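Local coordinates for protein 4-oxalocrotonase tautomerase isozyme (Methylibium petroleiphilum, PDB 4FDX) that probably acts as a small tautomerase-family enzyme, built on a beta-alpha-beta subunit and assembled as a hexamer, at residues M5-L8 / E9-V13; E25-V28 / R29-V33; N43-V47 / E48-V52. One frame throughout, in Å; residues are numbered along the deposited sequence.

Contact 1. Residues M5-L8 / E9-V13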
loop_
_atom_site.group_PDB
_atom_site.type_symbol
_atom_site.label_atom_id
_atom_site.label_comp_id
_atom_site.label_asym_id
_atom_site.label_seq_id
_atom_site.Cartn_x
_atom_site.Cartn_y
_atom_site.Cartn_z
ATOM N N MET B 5 7.776 -4.078 2.352
ATOM C CA MET B 5 8.029 -5.498 2.139
ATOM C C MET B 5 6.950 -6.255 2.889
ATOM O O MET B 5 6.850 -6.179 4.090
ATOM C CB MET B 5 9.440 -5.822 2.603
ATOM C CG MET B 5 9.540 -7.361 2.559
ATOM S SD MET B 5 11.270 -7.902 2.585
ATOM C CE MET B 5 11.758 -7.389 4.161
ATOM N N ASN B 6 6.178 -7.051 2.139
ATOM C CA ASN B 6 5.109 -7.902 2.724
ATOM C C ASN B 6 5.669 -9.330 2.749
ATOM O O ASN B 6 6.127 -9.840 1.690
ATOM C CB ASN B 6 3.876 -7.817 1.807
ATOM C CG ASN B 6 3.397 -6.373 1.581
ATOM O OD1 ASN B 6 2.687 -5.810 2.382
ATOM N ND2 ASN B 6 3.839 -5.752 0.480
ATOM N N LEU B 7 5.665 -9.910 3.951
ATOM C CA LEU B 7 6.284 -11.213 4.258
ATOM C C LEU B 7 5.265 -11.986 4.979
ATOM O O LEU B 7 4.575 -11.418 5.818
ATOM C CB LEU B 7 7.424 -11.131 5.378
ATOM C CG LEU B 7 8.637 -10.283 5.186
ATOM C CD1 LEU B 7 9.633 -10.541 6.282
ATOM C CD2 LEU B 7 9.239 -10.805 3.898
ATOM N N LEU B 8 5.261 -13.321 4.802
ATOM C CA LEU B 8 4.554 -14.169 5.788
ATOM C C LEU B 8 5.177 -14.099 7.196
ATOM O O LEU B 8 6.415 -13.941 7.315
ATOM C CB LEU B 8 4.558 -15.653 5.378
ATOM C CG LEU B 8 3.798 -15.996 4.160
ATOM C CD1 LEU B 8 4.022 -17.489 3.847
ATOM C CD2 LEU B 8 2.334 -15.801 4.506
ATOM N N GLU B 9 4.352 -14.190 8.230
ATOM C CA GLU B 9 4.715 -14.248 9.702
ATOM C C GLU B 9 5.711 -15.321 9.973
ATOM O O GLU B 9 5.799 -16.305 9.238
ATOM C CB GLU B 9 3.518 -14.540 10.614
ATOM C CG GLU B 9 2.568 -13.374 10.813
ATOM C CD GLU B 9 1.424 -13.654 11.743
ATOM O OE1 GLU B 9 1.201 -14.824 12.088
ATOM O OE2 GLU B 9 0.740 -12.669 12.136
ATOM N N GLY B 10 6.453 -15.119 11.069
ATOM C CA GLY B 10 7.257 -16.229 11.586
ATOM C C GLY B 10 8.748 -16.117 11.476
ATOM O O GLY B 10 9.432 -16.889 12.141
ATOM N N ARG B 11 9.265 -15.170 10.678
ATOM C CA ARG B 11 10.754 -14.955 10.536
ATOM C C ARG B 11 11.420 -14.379 11.753
ATOM O O ARG B 11 10.813 -13.608 12.506
ATOM C CB ARG B 11 11.034 -14.039 9.377
ATOM C CG ARG B 11 10.366 -14.665 8.210
ATOM C CD ARG B 11 11.214 -14.389 7.072
ATOM N NE ARG B 11 10.736 -15.072 5.880
ATOM C CZ ARG B 11 11.426 -16.014 5.252
ATOM N NH1 ARG B 11 12.601 -16.462 5.745
ATOM N NH2 ARG B 11 10.924 -16.538 4.139
ATOM N N THR B 12 12.682 -14.758 11.928
ATOM C CA THR B 12 13.389 -14.334 13.147
ATOM C C THR B 12 13.857 -12.868 12.912
ATOM O O THR B 12 14.004 -12.416 11.737
ATOM C CB THR B 12 14.401 -15.423 13.715
ATOM O OG1 THR B 12 15.055 -16.036 12.611
ATOM C CG2 THR B 12 13.701 -16.749 14.695
ATOM N N VAL B 13 13.937 -12.117 13.980
ATOM C CA VAL B 13 14.374 -10.744 13.977
ATOM C C VAL B 13 15.674 -10.622 13.203
ATOM O O VAL B 13 15.845 -9.643 12.465
ATOM C CB VAL B 13 14.533 -10.210 15.448
ATOM C CG1 VAL B 13 15.447 -9.009 15.477
ATOM C CG2 VAL B 13 13.175 -9.759 15.941
HETATM O O HOH W 1 8.114 -12.735 9.377
#
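Leu7 and Arg11 both turn CG anti to their carbonyl carbon, Leu7 with chi1 -60° and Arg11 with chi1 -55°, and round the turn their side chains meet. Arg11 then bends at chi2, -145°. Its methylene chain comes alongside the leucine, with Leu7 CD1 4.2 Å from Arg11 CD. Arg11 CG also lies 4.1 Å from Leu8 O. This is a local contact round the turn that ends strand 2-8 and leads into helix 13-31. Gly10 sits in the bend with a positive phi, which a glycine adopts easily. No direct hydrogen bond joins the two segments. A water bridges the turn instead. It donates to Leu8 O at 2.9 Å and accepts from Arg11 N at 3.0 Å. The guanidinium end of Arg11 works elsewhere: NH1 is hydrogen-bonded to Leu31 O of the second subunit. Leu7 packs on that same Leu31, and Arg11 also packs on Val33 of the second subunit. The chemistry is therefore split along one side chain. The aliphatic part of Arg11 touches Leu7 at one methyl, its charged end serves the subunit interface, and a water links Leu8 O and Arg11 N across the turn.

Contact 2. Residues E25-V28 / R29-V33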
loop_
_atom_site.group_PDB
_atom_site.type_symbol
_atom_site.label_atom_id
_atom_site.label_comp_id
_atom_site.label_asym_id
_atom_site.label_seq_id
_atom_site.Cartn_x
_atom_site.Cartn_y
_atom_site.Cartn_z
ATOM N N GLU B 25 21.226 -1.430 1.076
ATOM C CA GLU B 25 22.468 -1.278 0.306
ATOM C C GLU B 25 22.260 -1.571 -1.189
ATOM O O GLU B 25 22.897 -0.869 -2.010
ATOM C CB GLU B 25 23.532 -2.171 0.960
ATOM C CG GLU B 25 23.940 -1.677 2.357
ATOM C CD GLU B 25 24.352 -0.191 2.468
ATOM O OE1 GLU B 25 24.854 0.421 1.498
ATOM O OE2 GLU B 25 24.144 0.404 3.543
ATOM N N ALA B 26 21.352 -2.491 -1.538
ATOM C CA ALA B 26 20.993 -2.772 -2.948
ATOM C C ALA B 26 20.453 -1.500 -3.590
ATOM O O ALA B 26 20.833 -1.178 -4.709
ATOM C CB ALA B 26 19.971 -3.919 -3.045
ATOM N N VAL B 27 19.614 -0.758 -2.851
ATOM C CA VAL B 27 18.913 0.450 -3.385
ATOM C C VAL B 27 19.962 1.586 -3.486
ATOM O O VAL B 27 20.046 2.243 -4.523
ATOM C CB VAL B 27 17.748 0.797 -2.446
ATOM C CG1 VAL B 27 17.236 2.225 -2.729
ATOM C CG2 VAL B 27 16.618 -0.191 -2.717
ATOM N N VAL B 28 20.748 1.781 -2.416
ATOM C CA VAL B 28 21.809 2.797 -2.421
ATOM C C VAL B 28 22.686 2.618 -3.686
ATOM O O VAL B 28 22.918 3.590 -4.425
ATOM C CB VAL B 28 22.621 2.659 -1.126
ATOM C CG1 VAL B 28 23.915 3.517 -1.212
ATOM C CG2 VAL B 28 21.835 3.166 0.070
ATOM N N ARG B 29 23.116 1.384 -3.978
ATOM C CA ARG B 29 24.107 1.140 -5.031
ATOM C C ARG B 29 23.515 1.321 -6.395
ATOM O O ARG B 29 24.120 1.982 -7.255
ATOM C CB ARG B 29 24.708 -0.253 -4.863
ATOM C CG ARG B 29 25.721 -0.446 -5.986
ATOM C CD ARG B 29 26.387 -1.816 -5.934
ATOM N NE ARG B 29 25.457 -2.944 -5.991
ATOM C CZ ARG B 29 24.936 -3.541 -4.917
ATOM N NH1 ARG B 29 25.179 -3.086 -3.684
ATOM N NH2 ARG B 29 24.128 -4.565 -5.081
ATOM N N THR B 30 22.311 0.816 -6.623
ATOM C CA THR B 30 21.697 0.747 -7.952
ATOM C C THR B 30 20.935 2.030 -8.319
ATOM O O THR B 30 20.781 2.336 -9.547
ATOM C CB THR B 30 20.706 -0.422 -8.115
ATOM O OG1 THR B 30 19.658 -0.352 -7.135
ATOM C CG2 THR B 30 21.455 -1.720 -7.979
ATOM N N LEU B 31 20.499 2.777 -7.291
ATOM C CA LEU B 31 19.769 4.001 -7.499
ATOM C C LEU B 31 20.511 5.278 -7.173
ATOM O O LEU B 31 19.914 6.358 -7.364
ATOM C CB LEU B 31 18.420 3.968 -6.795
ATOM C CG LEU B 31 17.516 2.792 -7.238
ATOM C CD1 LEU B 31 16.214 2.671 -6.459
ATOM C CD2 LEU B 31 17.196 2.744 -8.749
ATOM N N ASP B 32 21.726 5.173 -6.660
ATOM C CA ASP B 32 22.597 6.305 -6.394
ATOM C C ASP B 32 21.896 7.316 -5.455
ATOM O O ASP B 32 21.705 8.483 -5.803
ATOM C CB ASP B 32 22.920 6.947 -7.747
ATOM C CG ASP B 32 24.012 7.929 -7.662
ATOM O OD1 ASP B 32 24.997 7.682 -6.920
ATOM O OD2 ASP B 32 23.833 8.968 -8.330
ATOM N N VAL B 33 21.457 6.813 -4.287
ATOM C CA VAL B 33 20.819 7.599 -3.217
ATOM C C VAL B 33 21.599 7.347 -1.982
ATOM O O VAL B 33 22.366 6.345 -1.905
ATOM C CB VAL B 33 19.303 7.241 -3.050
ATOM C CG1 VAL B 33 18.559 7.601 -4.346
ATOM C CG2 VAL B 33 19.049 5.755 -2.643
#
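Val27 and Leu31 stand one helical turn apart, and their side chains slant across each other. Val27 CG1 touches Leu31 CD1 at 3.9 Å. The same methyl meets Val33 CG2 at 4.0 Å, again at a slant. It is CG1 that makes both contacts because it lies anti to the backbone N, with chi1 165°. Val28 places its own CG1 in the same way. That methyl reaches Val33 O at 3.3 Å, so the chain beyond the helix folds back over it. Thr30 is turned to the backbone. With chi1 58°, OG1 sits between the backbone N and the carbonyl carbon, and it donates to Ala26 O at 2.8 Å. Thr30 N donates to the same oxygen at 3.1 Å. The two donors come from opposite faces of the carbonyl plane, so Ala26 O is gripped twice.

Residues 25-31 form the last two turns of helix 13-31, the connecting helix of the beta-alpha-beta unit between strands 2-8 and 39-45. The helix ends as Asp32 takes a positive phi. Asp32 N still makes a weak bond to Val28 O. Val27 also packs on Pro1 and Val38, while Leu31 and Thr30 lie against Ala19 of the second subunit. Arg29 bends at chi3 and runs back over the backbone at Glu25 and Ala26. Its NH1 is 6.3 Å from Glu25 OE1, too far for a salt bridge.

Contact 3. Residues N43-V47 / E48-V52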
loop_
_atom_site.group_PDB
_atom_site.type_symbol
_atom_site.label_atom_id
_atom_site.label_comp_id
_atom_site.label_asym_id
_atom_site.label_seq_id
_atom_site.Cartn_x
_atom_site.Cartn_y
_atom_site.Cartn_z
ATOM N N ASN B 43 5.624 -5.441 6.547
ATOM C CA ASN B 43 4.248 -5.840 6.895
ATOM C C ASN B 43 4.252 -7.327 6.929
ATOM O O ASN B 43 4.490 -7.953 5.940
ATOM C CB ASN B 43 3.260 -5.290 5.873
ATOM C CG ASN B 43 1.842 -5.753 6.180
ATOM O OD1 ASN B 43 1.320 -5.590 7.325
ATOM N ND2 ASN B 43 1.218 -6.421 5.172
ATOM N N GLU B 44 3.958 -7.900 8.107
ATOM C CA GLU B 44 3.843 -9.374 8.223
ATOM C C GLU B 44 2.471 -9.844 8.030
ATOM O O GLU B 44 1.503 -9.238 8.527
ATOM C CB GLU B 44 4.258 -9.850 9.620
ATOM C CG GLU B 44 5.697 -9.661 9.940
ATOM C CD GLU B 44 6.022 -10.403 11.239
ATOM O OE1 GLU B 44 5.341 -10.019 12.263
ATOM O OE2 GLU B 44 6.886 -11.300 11.114
ATOM N N LEU B 45 2.337 -10.877 7.238
ATOM C CA LEU B 45 1.055 -11.441 6.933
ATOM C C LEU B 45 0.845 -12.764 7.649
ATOM O O LEU B 45 1.624 -13.670 7.561
ATOM C CB LEU B 45 0.982 -11.776 5.448
ATOM C CG LEU B 45 1.090 -10.579 4.489
ATOM C CD1 LEU B 45 1.486 -11.078 3.098
ATOM C CD2 LEU B 45 -0.149 -9.759 4.506
ATOM N N GLY B 46 -0.280 -12.838 8.305
ATOM C CA GLY B 46 -0.680 -14.131 8.880
ATOM C C GLY B 46 -1.014 -15.087 7.774
ATOM O O GLY B 46 -1.405 -14.663 6.672
ATOM N N VAL B 47 -0.839 -16.374 8.047
ATOM C CA VAL B 47 -1.021 -17.412 7.033
ATOM C C VAL B 47 -2.471 -17.452 6.561
ATOM O O VAL B 47 -2.703 -17.906 5.415
ATOM C CB VAL B 47 -0.555 -18.851 7.429
ATOM C CG1 VAL B 47 0.966 -19.016 7.260
ATOM C CG2 VAL B 47 -1.081 -19.233 8.787
ATOM N N GLU B 48 -3.450 -16.982 7.357
ATOM C CA GLU B 48 -4.771 -16.857 6.882
ATOM C C GLU B 48 -5.062 -15.603 5.968
ATOM O O GLU B 48 -6.141 -15.406 5.430
ATOM C CB GLU B 48 -5.655 -16.908 8.143
ATOM C CG GLU B 48 -5.508 -15.734 9.162
ATOM C CD GLU B 48 -4.204 -15.469 9.979
ATOM O OE1 GLU B 48 -3.156 -16.113 9.878
ATOM O OE2 GLU B 48 -4.274 -14.544 10.846
ATOM N N HIS B 49 -4.036 -14.792 5.792
ATOM C CA HIS B 49 -4.109 -13.478 5.157
ATOM C C HIS B 49 -3.272 -13.348 3.921
ATOM O O HIS B 49 -3.062 -12.236 3.415
ATOM C CB HIS B 49 -3.734 -12.404 6.172
ATOM C CG HIS B 49 -4.774 -12.180 7.219
ATOM N ND1 HIS B 49 -4.465 -11.502 8.380
ATOM C CD2 HIS B 49 -6.101 -12.603 7.308
ATOM C CE1 HIS B 49 -5.623 -11.448 9.146
ATOM N NE2 HIS B 49 -6.589 -12.177 8.506
ATOM N N PHE B 50 -2.829 -14.480 3.367
ATOM C CA PHE B 50 -2.130 -14.455 2.111
ATOM C C PHE B 50 -2.581 -15.623 1.280
ATOM O O PHE B 50 -2.663 -16.742 1.809
ATOM C CB PHE B 50 -0.591 -14.520 2.319
ATOM C CG PHE B 50 0.132 -14.580 1.005
ATOM C CD1 PHE B 50 0.116 -13.488 0.087
ATOM C CD2 PHE B 50 0.736 -15.742 0.628
ATOM C CE1 PHE B 50 0.824 -13.613 -1.146
ATOM C CE2 PHE B 50 1.444 -15.876 -0.545
ATOM C CZ PHE B 50 1.420 -14.833 -1.478
ATOM N N SER B 51 -2.919 -15.383 0.002
ATOM C CA SER B 51 -3.370 -16.471 -0.856
ATOM C C SER B 51 -2.729 -16.441 -2.221
ATOM O O SER B 51 -2.334 -15.364 -2.707
ATOM C CB SER B 51 -4.883 -16.478 -1.098
ATOM O OG SER B 51 -5.318 -15.363 -1.837
ATOM N N VAL B 52 -2.559 -17.667 -2.791
ATOM C CA VAL B 52 -2.120 -17.827 -4.179
ATOM C C VAL B 52 -3.164 -18.748 -4.797
ATOM O O VAL B 52 -3.537 -19.760 -4.139
ATOM C CB VAL B 52 -0.703 -18.451 -4.351
ATOM C CG1 VAL B 52 -0.398 -18.491 -5.829
ATOM C CG2 VAL B 52 0.426 -17.624 -3.627
HETATM O O HOH W 2 -1.844 -10.700 8.834
#
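Glu48, Val47 and Gly46 bury the most surface in this tight type I beta-turn, which links strand 39-45 to strand 50-52. Val47 and Glu48 occupy its two central positions. His49 N closes it with a hydrogen bond to Gly46 O at 2.8 Å. Glu48 folds back on the turn. Its CG sits between the backbone N and the carbonyl carbon, chi1 65°, and the chain bends again at chi2. OE1 thus comes 3.0 Å from Val47 N, at an angle too poor for a hydrogen bond. It lies where a side chain on residue 46 would be, so the glycine fits here. The Val47 and Glu48 side chains cross at about a right angle, with Val47 CG2 3.9 Å from Glu48 OE1. Val47 also packs against helix 57-63, on Ala57, Ala58 and Gln61. Beyond the turn, Leu45 CD1 touches Phe50 CD1 at 4.1 Å. Glu48 CG lies 3.6 Å above one face of the His49 ring, offset toward its rim. His49 NE2 is hydrogen-bonded to Lys16 of the third subunit. At the other ring nitrogen, a water lies in the ring plane, 2.8 Å from His49 ND1, and accepts a hydrogen bond from Gly46 N.

Overall arrangement
From the N terminus the three contacts follow in series; none nests in or crosses another. Contact 1 closes the turn after strand 2-8. Contact 2 lies at the C-terminal end of helix 13-31, within the crossover, with its centre about 23 Å from that of contact 1. The chain then returns through strand 39-45, and contact 3 closes the turn into strand 50-52. Contacts 1 and 3 touch, since strands 2-8 and 39-45 are parallel neighbours; Glu9 packs on Gly46 and Leu8 on Leu45. Contacts 2 and 3 lie on opposite sides of the chain's centre, about 29 Å apart between centres. All three also meet neighbouring subunits, so each turn or helix end borders the hexamer's interfaces.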